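PDB 4QAS: CT263 from Chlamydia trachomatis, which probably hydrolyses the N-glycosidic bond of a futalosine-type nucleoside in menaquinone synthesis, like the MTAN nucleosidases. Local coordinates for residues L109-L122 against A148-K162. The protein carries 1 engineered substitution. Sequence-based numbering, arbitrary orientation. Where two conformers were deposited one is given.
Sequences LEVTPIPRLPLAQL and AKQASLVACPCSMIK
Thr112 meets the start of strand 158-167 through two direct hydrogen bonds. Thr112 N donates to Cys158 O at 3.0 Å, nearly straight (168° at the hydrogen) and in the carbonyl plane. Thr112 O accepts from Ser159 OG at 2.8 Å, with the hydroxyl tilted 30° out of the carbonyl plane. The Ser159 hydroxyl lies beside its own backbone N (chi1 -62°), and this turns it to the threonine carbonyl. Two waters extend the pairing. One accepts from Met160 N and probably donates to Thr112 O. The other accepts from Cys158 N and is hydrogen-bonded to Thr112 OG1.

Apolar contacts flank this polar centre. Ile114 lays CG1 over Ser159 CB and presses CD1 against Ile161 CG1 at 3.3 Å, a tight pair whose side chains cross at about a right angle. Leu117 CD1 touches the same Ile161 CG1 more loosely. In the conformers given, Val111 CG1 packs on Ala148 CB at 3.8 Å and lies near Met160 CE, while Met160 SD meets Leu122 CD2 at 3.5 Å. Leu122 CD2 also reaches Lys162 CE, whose NZ forms a salt bridge with Asp141. Leu109 CD1 rests on the helix backbone at Lys149 CA.

A type II turn from Ile114 to Leu117 helps bring the chain back towards strand 119-124. Thr92 OG1, on strand 90-99, hydrogen-bonds to both Ile114 N and Met160 O. The 111-118 connection between strands 106-110 and 119-124 thus packs on the central mixed sheet, in a fold probably like that of the MTAN nucleosidases, with helix 144-153 beside Leu109 and Val111 and helix 180-197 covering Ile114 and Ile161.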
ATOM      1  N   LEU A 109      26.418  -3.441 -13.694  1.00 15.98           N
ATOM      2  CA  LEU A 109      25.838  -2.138 -13.933  1.00 18.16           C
ATOM      3  C   LEU A 109      25.386  -1.507 -12.635  1.00 17.83           C
ATOM      4  O   LEU A 109      24.800  -2.172 -11.773  1.00 17.38           O
ATOM      5  CB  LEU A 109      24.640  -2.225 -14.855  1.00 19.54           C
ATOM      6  CG  LEU A 109      24.929  -2.498 -16.326  1.00 21.37           C
ATOM      7  CD1 LEU A 109      23.586  -2.745 -17.017  1.00 25.82           C
ATOM      8  CD2 LEU A 109      25.698  -1.379 -16.981  1.00 23.15           C
ATOM      9  N   GLU A 110      25.613  -0.210 -12.519  1.00 17.24           N
ATOM     10  CA  GLU A 110      25.045   0.554 -11.430  1.00 17.31           C
ATOM     11  C   GLU A 110      23.537   0.694 -11.632  1.00 17.57           C
ATOM     12  O   GLU A 110      23.037   0.775 -12.761  1.00 19.35           O
ATOM     13  CB  GLU A 110      25.671   1.944 -11.372  1.00 18.31           C
ATOM     14  CG  GLU A 110      25.556   2.598 -10.006  1.00 19.46           C
ATOM     15  CD  GLU A 110      26.504   1.978  -8.972  1.00 20.76           C
ATOM     16  OE1 GLU A 110      26.396   2.331  -7.773  1.00 25.35           O
ATOM     17  OE2 GLU A 110      27.384   1.196  -9.363  1.00 23.10           O
ATOM     18  N   VAL A 111      22.816   0.720 -10.512  1.00 18.59           N
ATOM     19  CA  VAL A 111      21.394   1.014 -10.559  0.55 20.83           C
ATOM     20  C   VAL A 111      21.112   2.116  -9.557  1.00 22.06           C
ATOM     21  O   VAL A 111      21.915   2.436  -8.678  1.00 22.27           O
ATOM     22  CB  VAL A 111      20.471  -0.204 -10.347  0.55 20.43           C
ATOM     23  CG1 VAL A 111      20.403  -1.063 -11.598  0.55 25.83           C
ATOM     24  CG2 VAL A 111      20.958  -1.015  -9.200  0.55 21.14           C
ATOM     25  N   THR A 112      19.980   2.771  -9.772  1.00 19.37           N
ATOM     26  CA  THR A 112      19.676   4.009  -9.054  1.00 19.64           C
ATOM     27  C   THR A 112      19.060   3.663  -7.702  1.00 16.94           C
ATOM     28  O   THR A 112      17.960   3.090  -7.663  1.00 17.64           O
ATOM     29  CB  THR A 112      18.702   4.831  -9.864  1.00 20.31           C
ATOM     30  OG1 THR A 112      19.322   5.167 -11.116  1.00 25.51           O
ATOM     31  CG2 THR A 112      18.313   6.110  -9.118  1.00 23.56           C
ATOM     32  N   PRO A 113      19.688   4.010  -6.575  1.00 19.55           N
ATOM     33  CA  PRO A 113      19.122   3.605  -5.288  1.00 19.21           C
ATOM     34  C   PRO A 113      17.888   4.414  -4.930  1.00 18.40           C
ATOM     35  O   PRO A 113      17.778   5.608  -5.205  1.00 23.28           O
ATOM     36  CB  PRO A 113      20.251   3.864  -4.285  1.00 25.31           C
ATOM     37  CG  PRO A 113      21.452   4.116  -5.091  1.00 32.82           C
ATOM     38  CD  PRO A 113      20.981   4.684  -6.395  1.00 24.67           C
ATOM     39  N   ILE A 114      16.962   3.733  -4.285  1.00 17.98           N
ATOM     40  CA  ILE A 114      15.709   4.317  -3.824  1.00 17.57           C
ATOM     41  C   ILE A 114      15.955   4.949  -2.464  1.00 18.93           C
ATOM     42  O   ILE A 114      16.581   4.315  -1.599  1.00 19.55           O
ATOM     43  CB  ILE A 114      14.648   3.222  -3.729  1.00 19.42           C
ATOM     44  CG1 ILE A 114      14.300   2.780  -5.145  1.00 27.73           C
ATOM     45  CG2 ILE A 114      13.408   3.687  -2.946  1.00 21.86           C
ATOM     46  CD1 ILE A 114      13.720   1.449  -5.211  1.00 22.69           C
ATOM     47  N   PRO A 115      15.451   6.150  -2.221  1.00 19.77           N
ATOM     48  CA  PRO A 115      15.651   6.787  -0.917  1.00 22.83           C
ATOM     49  C   PRO A 115      15.081   5.957   0.223  1.00 23.60           C
ATOM     50  O   PRO A 115      14.051   5.290   0.087  1.00 21.28           O
ATOM     51  CB  PRO A 115      14.879   8.100  -1.046  1.00 24.27           C
ATOM     52  CG  PRO A 115      14.743   8.353  -2.499  1.00 32.73           C
ATOM     53  CD  PRO A 115      14.715   7.023  -3.162  1.00 21.55           C
ATOM     54  N   ARG A 116      15.765   6.021   1.367  1.00 21.88           N
ATOM     55  CA  ARG A 116      15.325   5.492   2.654  1.00 21.73           C
ATOM     56  C   ARG A 116      15.303   3.971   2.731  1.00 21.68           C
ATOM     57  O   ARG A 116      14.826   3.422   3.735  1.00 26.26           O
ATOM     58  CB  ARG A 116      13.984   6.070   3.092  1.00 26.45           C
ATOM     59  CG  ARG A 116      14.153   7.535   3.470  1.00 58.03           C
ATOM     60  CD  ARG A 116      12.868   8.179   3.884  1.00 86.72           C
ATOM     61  NE  ARG A 116      11.890   8.197   2.799  1.00 93.32           N
ATOM     62  CZ  ARG A 116      11.790   9.158   1.882  1.00 85.96           C
ATOM     63  NH1 ARG A 116      12.613  10.200   1.898  1.00 85.86           N
ATOM     64  NH2 ARG A 116      10.862   9.071   0.939  1.00 75.10           N
ATOM     65  N   LEU A 117      15.802   3.297   1.753  1.00 17.54           N
ATOM     66  CA  LEU A 117      16.024   1.857   1.834  1.00 16.31           C
ATOM     67  C   LEU A 117      17.507   1.579   2.041  1.00 17.90           C
ATOM     68  O   LEU A 117      18.363   2.318   1.522  1.00 18.01           O
ATOM     69  CB  LEU A 117      15.548   1.116   0.578  1.00 15.14           C
ATOM     70  CG  LEU A 117      14.016   1.010   0.438  1.00 15.74           C
ATOM     71  CD1 LEU A 117      13.665   0.406  -0.918  1.00 16.75           C
ATOM     72  CD2 LEU A 117      13.396   0.180   1.540  1.00 18.47           C
ATOM     73  N   PRO A 118      17.839   0.545   2.811  1.00 15.43           N
ATOM     74  CA  PRO A 118      19.244   0.189   2.995  1.00 16.23           C
ATOM     75  C   PRO A 118      19.839  -0.384   1.729  1.00 14.88           C
ATOM     76  O   PRO A 118      19.160  -1.010   0.917  1.00 14.48           O
ATOM     77  CB  PRO A 118      19.205  -0.854   4.110  1.00 18.00           C
ATOM     78  CG  PRO A 118      17.849  -1.455   3.998  1.00 17.09           C
ATOM     79  CD  PRO A 118      16.936  -0.388   3.510  1.00 16.27           C
ATOM     80  N   LEU A 119      21.142  -0.167   1.579  1.00 15.89           N
ATOM     81  CA  LEU A 119      21.840  -0.485   0.343  1.00 16.16           C
ATOM     82  C   LEU A 119      22.341  -1.923   0.345  1.00 18.06           C
ATOM     83  O   LEU A 119      22.822  -2.434   1.368  1.00 18.88           O
ATOM     84  CB  LEU A 119      23.017   0.473   0.172  1.00 19.24           C
ATOM     85  CG  LEU A 119      22.708   1.969   0.269  1.00 20.51           C
ATOM     86  CD1 LEU A 119      23.975   2.794   0.114  1.00 23.65           C
ATOM     87  CD2 LEU A 119      21.691   2.352  -0.772  1.00 21.09           C
ATOM     88  N   ALA A 120      22.323  -2.545  -0.831  1.00 16.11           N
ATOM     89  CA  ALA A 120      22.904  -3.873  -1.009  1.00 17.90           C
ATOM     90  C   ALA A 120      23.359  -4.042  -2.450  1.00 16.46           C
ATOM     91  O   ALA A 120      22.886  -3.352  -3.363  1.00 16.29           O
ATOM     92  CB  ALA A 120      21.918  -4.993  -0.676  1.00 17.93           C
ATOM     93  N   GLN A 121      24.252  -5.003  -2.650  1.00 19.08           N
ATOM     94  CA  GLN A 121      24.689  -5.427  -3.976  1.00 16.85           C
ATOM     95  C   GLN A 121      23.975  -6.704  -4.362  1.00 15.59           C
ATOM     96  O   GLN A 121      23.619  -7.522  -3.503  1.00 17.66           O
ATOM     97  CB  GLN A 121      26.188  -5.688  -3.995  1.00 23.09           C
ATOM     98  CG  GLN A 121      27.012  -4.401  -3.883  1.00 41.47           C
ATOM     99  CD  GLN A 121      28.514  -4.644  -3.903  1.00 74.40           C
ATOM    100  OE1 GLN A 121      29.001  -5.639  -3.365  1.00 83.94           O
ATOM    101  NE2 GLN A 121      29.255  -3.728  -4.525  1.00 82.99           N
ATOM    102  N   LEU A 122      23.701  -6.840  -5.657  1.00 15.41           N
ATOM    103  CA  LEU A 122      22.903  -7.933  -6.202  1.00 13.06           C
ATOM    104  C   LEU A 122      23.734  -8.653  -7.252  1.00 14.55           C
ATOM    105  O   LEU A 122      24.428  -8.019  -8.045  1.00 15.51           O
ATOM    106  CB  LEU A 122      21.666  -7.380  -6.862  1.00 13.74           C
ATOM    107  CG  LEU A 122      20.697  -8.398  -7.455  1.00 14.28           C
ATOM    108  CD1 LEU A 122      20.127  -9.343  -6.379  1.00 14.38           C
ATOM    109  CD2 LEU A 122      19.612  -7.673  -8.167  1.00 14.52           C
ATOM    110  N   ALA A 148      18.089  -4.392 -15.753  1.00 17.55           N
ATOM    111  CA  ALA A 148      18.882  -3.162 -15.763  1.00 17.15           C
ATOM    112  C   ALA A 148      19.519  -2.934 -17.123  1.00 20.24           C
ATOM    113  O   ALA A 148      19.617  -1.794 -17.599  1.00 21.79           O
ATOM    114  CB  ALA A 148      19.973  -3.216 -14.703  1.00 21.14           C
ATOM    115  N   LYS A 149      20.013  -4.002 -17.757  1.00 20.03           N
ATOM    116  CA  LYS A 149      20.633  -3.845 -19.067  1.00 22.88           C
ATOM    117  C   LYS A 149      19.606  -3.441 -20.116  1.00 22.66           C
ATOM    118  O   LYS A 149      19.877  -2.576 -20.956  1.00 25.60           O
ATOM    119  CB  LYS A 149      21.348  -5.132 -19.461  1.00 23.48           C
ATOM    120  CG  LYS A 149      22.027  -5.080 -20.819  1.00 31.03           C
ATOM    121  CD  LYS A 149      23.144  -4.038 -20.839  1.00 37.77           C
ATOM    122  CE  LYS A 149      23.945  -4.077 -22.136  1.00 56.66           C
ATOM    123  NZ  LYS A 149      23.092  -3.825 -23.328  1.00 62.19           N
ATOM    124  N   GLN A 150      18.406  -4.029 -20.067  1.00 20.98           N
ATOM    125  CA  GLN A 150      17.359  -3.611 -20.998  1.00 21.03           C
ATOM    126  C   GLN A 150      16.961  -2.158 -20.766  1.00 21.01           C
ATOM    127  O   GLN A 150      16.710  -1.424 -21.724  1.00 24.01           O
ATOM    128  CB  GLN A 150      16.146  -4.543 -20.920  1.00 22.46           C
ATOM    129  CG  GLN A 150      16.421  -5.981 -21.366  1.00 21.62           C
ATOM    130  CD  GLN A 150      17.042  -6.039 -22.737  1.00 27.04           C
ATOM    131  OE1 GLN A 150      18.259  -6.150 -22.874  1.00 26.40           O
ATOM    132  NE2 GLN A 150      16.212  -5.950 -23.768  1.00 28.18           N
ATOM    133  N   ALA A 151      16.929  -1.713 -19.505  1.00 22.11           N
ATOM    134  CA  ALA A 151      16.617  -0.312 -19.221  1.00 23.31           C
ATOM    135  C   ALA A 151      17.637   0.615 -19.871  1.00 25.61           C
ATOM    136  O   ALA A 151      17.284   1.694 -20.361  1.00 30.07           O
ATOM    137  CB  ALA A 151      16.578  -0.082 -17.706  1.00 21.66           C
ATOM    138  N   SER A 152      18.907   0.205 -19.889  1.00 25.89           N
ATOM    139  CA  SER A 152      19.940   1.035 -20.512  1.00 28.48           C
ATOM    140  C   SER A 152      19.666   1.271 -21.997  1.00 29.51           C
ATOM    141  O   SER A 152      20.112   2.279 -22.561  1.00 32.91           O
ATOM    142  CB  SER A 152      21.311   0.389 -20.315  1.00 35.96           C
ATOM    143  OG  SER A 152      21.513  -0.653 -21.251  1.00 36.09           O
ATOM    144  N   LEU A 153      18.920   0.378 -22.646  1.00 28.45           N
ATOM    145  CA  LEU A 153      18.675   0.501 -24.078  1.00 31.64           C
ATOM    146  C   LEU A 153      17.708   1.632 -24.406  1.00 33.12           C
ATOM    147  O   LEU A 153      17.758   2.179 -25.513  1.00 39.16           O
ATOM    148  CB  LEU A 153      18.125  -0.808 -24.647  1.00 31.51           C
ATOM    149  CG  LEU A 153      19.038  -2.040 -24.682  1.00 32.16           C
ATOM    150  CD1 LEU A 153      18.282  -3.231 -25.267  1.00 37.44           C
ATOM    151  CD2 LEU A 153      20.290  -1.782 -25.490  1.00 38.03           C
ATOM    152  N   VAL A 154      16.810   1.980 -23.486  1.00 33.97           N
ATOM    153  CA  VAL A 154      15.857   3.068 -23.686  1.00 34.83           C
ATOM    154  C   VAL A 154      16.204   4.281 -22.833  1.00 35.61           C
ATOM    155  O   VAL A 154      15.386   5.201 -22.701  1.00 31.77           O
ATOM    156  CB  VAL A 154      14.402   2.612 -23.472  1.00 40.20           C
ATOM    157  CG1 VAL A 154      13.940   1.743 -24.625  1.00 39.90           C
ATOM    158  CG2 VAL A 154      14.264   1.873 -22.165  1.00 39.00           C
ATOM    159  N   ALA A 155      17.406   4.313 -22.258  1.00 39.68           N
ATOM    160  CA  ALA A 155      17.890   5.484 -21.533  1.00 46.14           C
ATOM    161  C   ALA A 155      16.967   5.821 -20.377  1.00 38.48           C
ATOM    162  O   ALA A 155      16.801   6.987 -19.999  1.00 33.69           O
ATOM    163  CB  ALA A 155      18.080   6.684 -22.466  1.00 47.20           C
ATOM    164  N   CYS A 156      16.355   4.804 -19.829  1.00 31.16           N
ATOM    165  CA  CYS A 156      15.424   5.022 -18.750  1.00 32.88           C
ATOM    166  C   CYS A 156      16.101   4.660 -17.447  1.00 25.05           C
ATOM    167  O   CYS A 156      16.613   3.529 -17.319  1.00 30.05           O
ATOM    168  CB  CYS A 156      14.214   4.136 -18.969  1.00 30.85           C
ATOM    169  SG  CYS A 156      12.900   4.461 -17.831  1.00 23.47           S
ATOM    170  N   PRO A 157      16.048   5.502 -16.409  1.00 25.93           N
ATOM    171  CA  PRO A 157      16.625   5.089 -15.127  1.00 20.93           C
ATOM    172  C   PRO A 157      15.918   3.849 -14.585  1.00 20.63           C
ATOM    173  O   PRO A 157      14.724   3.632 -14.804  1.00 19.73           O
ATOM    174  CB  PRO A 157      16.385   6.298 -14.211  1.00 28.93           C
ATOM    175  CG  PRO A 157      15.949   7.410 -15.083  1.00 37.68           C
ATOM    176  CD  PRO A 157      15.401   6.822 -16.335  1.00 37.59           C
ATOM    177  N   CYS A 158      16.680   3.008 -13.881  1.00 18.49           N
ATOM    178  CA  CYS A 158      16.190   1.757 -13.313  1.00 16.89           C
ATOM    179  C   CYS A 158      16.591   1.662 -11.853  1.00 16.52           C
ATOM    180  O   CYS A 158      17.765   1.892 -11.516  1.00 18.00           O
ATOM    181  CB  CYS A 158      16.788   0.556 -14.057  1.00 20.78           C
ATOM    182  SG  CYS A 158      16.105  -1.045 -13.623  1.00 20.95           S
ATOM    183  N   SER A 159      15.629   1.348 -11.000  1.00 16.43           N
ATOM    184  CA  SER A 159      15.860   1.113  -9.587  1.00 15.39           C
ATOM    185  C   SER A 159      15.380  -0.279  -9.249  1.00 13.53           C
ATOM    186  O   SER A 159      14.581  -0.865  -9.970  1.00 16.55           O
ATOM    187  CB  SER A 159      15.112   2.128  -8.722  1.00 17.81           C
ATOM    188  OG  SER A 159      15.538   3.432  -8.946  1.00 19.49           O
ATOM    189  N   MET A 160      15.904  -0.824  -8.162  1.00 14.55           N
ATOM    190  CA  MET A 160      15.589  -2.173  -7.735  0.58 13.07           C
ATOM    191  C   MET A 160      15.289  -2.212  -6.260  1.00 15.00           C
ATOM    192  O   MET A 160      15.980  -1.592  -5.467  1.00 16.84           O
ATOM    193  CB  MET A 160      16.774  -3.082  -7.942  0.58 20.60           C
ATOM    194  CG  MET A 160      16.861  -3.627  -9.295  0.58 17.83           C
ATOM    195  SD  MET A 160      18.261  -4.675  -9.466  0.58 16.05           S
ATOM    196  CE  MET A 160      18.443  -4.669 -11.243  0.58 45.10           C
ATOM    197  N   ILE A 161      14.249  -2.942  -5.930  1.00 12.53           N
ATOM    198  CA  ILE A 161      13.871  -3.289  -4.564  1.00 13.30           C
ATOM    199  C   ILE A 161      13.963  -4.805  -4.490  1.00 12.53           C
ATOM    200  O   ILE A 161      13.326  -5.504  -5.280  1.00 13.29           O
ATOM    201  CB  ILE A 161      12.429  -2.873  -4.253  1.00 13.56           C
ATOM    202  CG1 ILE A 161      12.256  -1.366  -4.405  1.00 15.15           C
ATOM    203  CG2 ILE A 161      12.054  -3.298  -2.847  1.00 15.51           C
ATOM    204  CD1 ILE A 161      10.798  -0.896  -4.429  1.00 16.88           C
ATOM    205  N   LYS A 162      14.752  -5.311  -3.551  1.00 12.32           N
ATOM    206  CA  LYS A 162      14.879  -6.747  -3.366  1.00 11.62           C
ATOM    207  C   LYS A 162      14.656  -7.066  -1.899  1.00 11.40           C
ATOM    208  O   LYS A 162      15.286  -6.473  -1.034  1.00 12.69           O
ATOM    209  CB  LYS A 162      16.239  -7.260  -3.833  1.00 12.99           C
ATOM    210  CG  LYS A 162      16.474  -7.030  -5.328  1.00 13.78           C
ATOM    211  CD  LYS A 162      15.738  -8.018  -6.229  1.00 13.13           C
ATOM    212  CE  LYS A 162      15.579  -7.476  -7.663  1.00 15.09           C
ATOM    213  NZ  LYS A 162      15.166  -8.506  -8.630  1.00 15.61           N
TER
HETATM  214  O   HOH W   1      18.120   0.459  -6.834  1.00 18.77           O
HETATM  215  O   HOH W   2      19.546   3.605 -13.444  1.00 21.72           O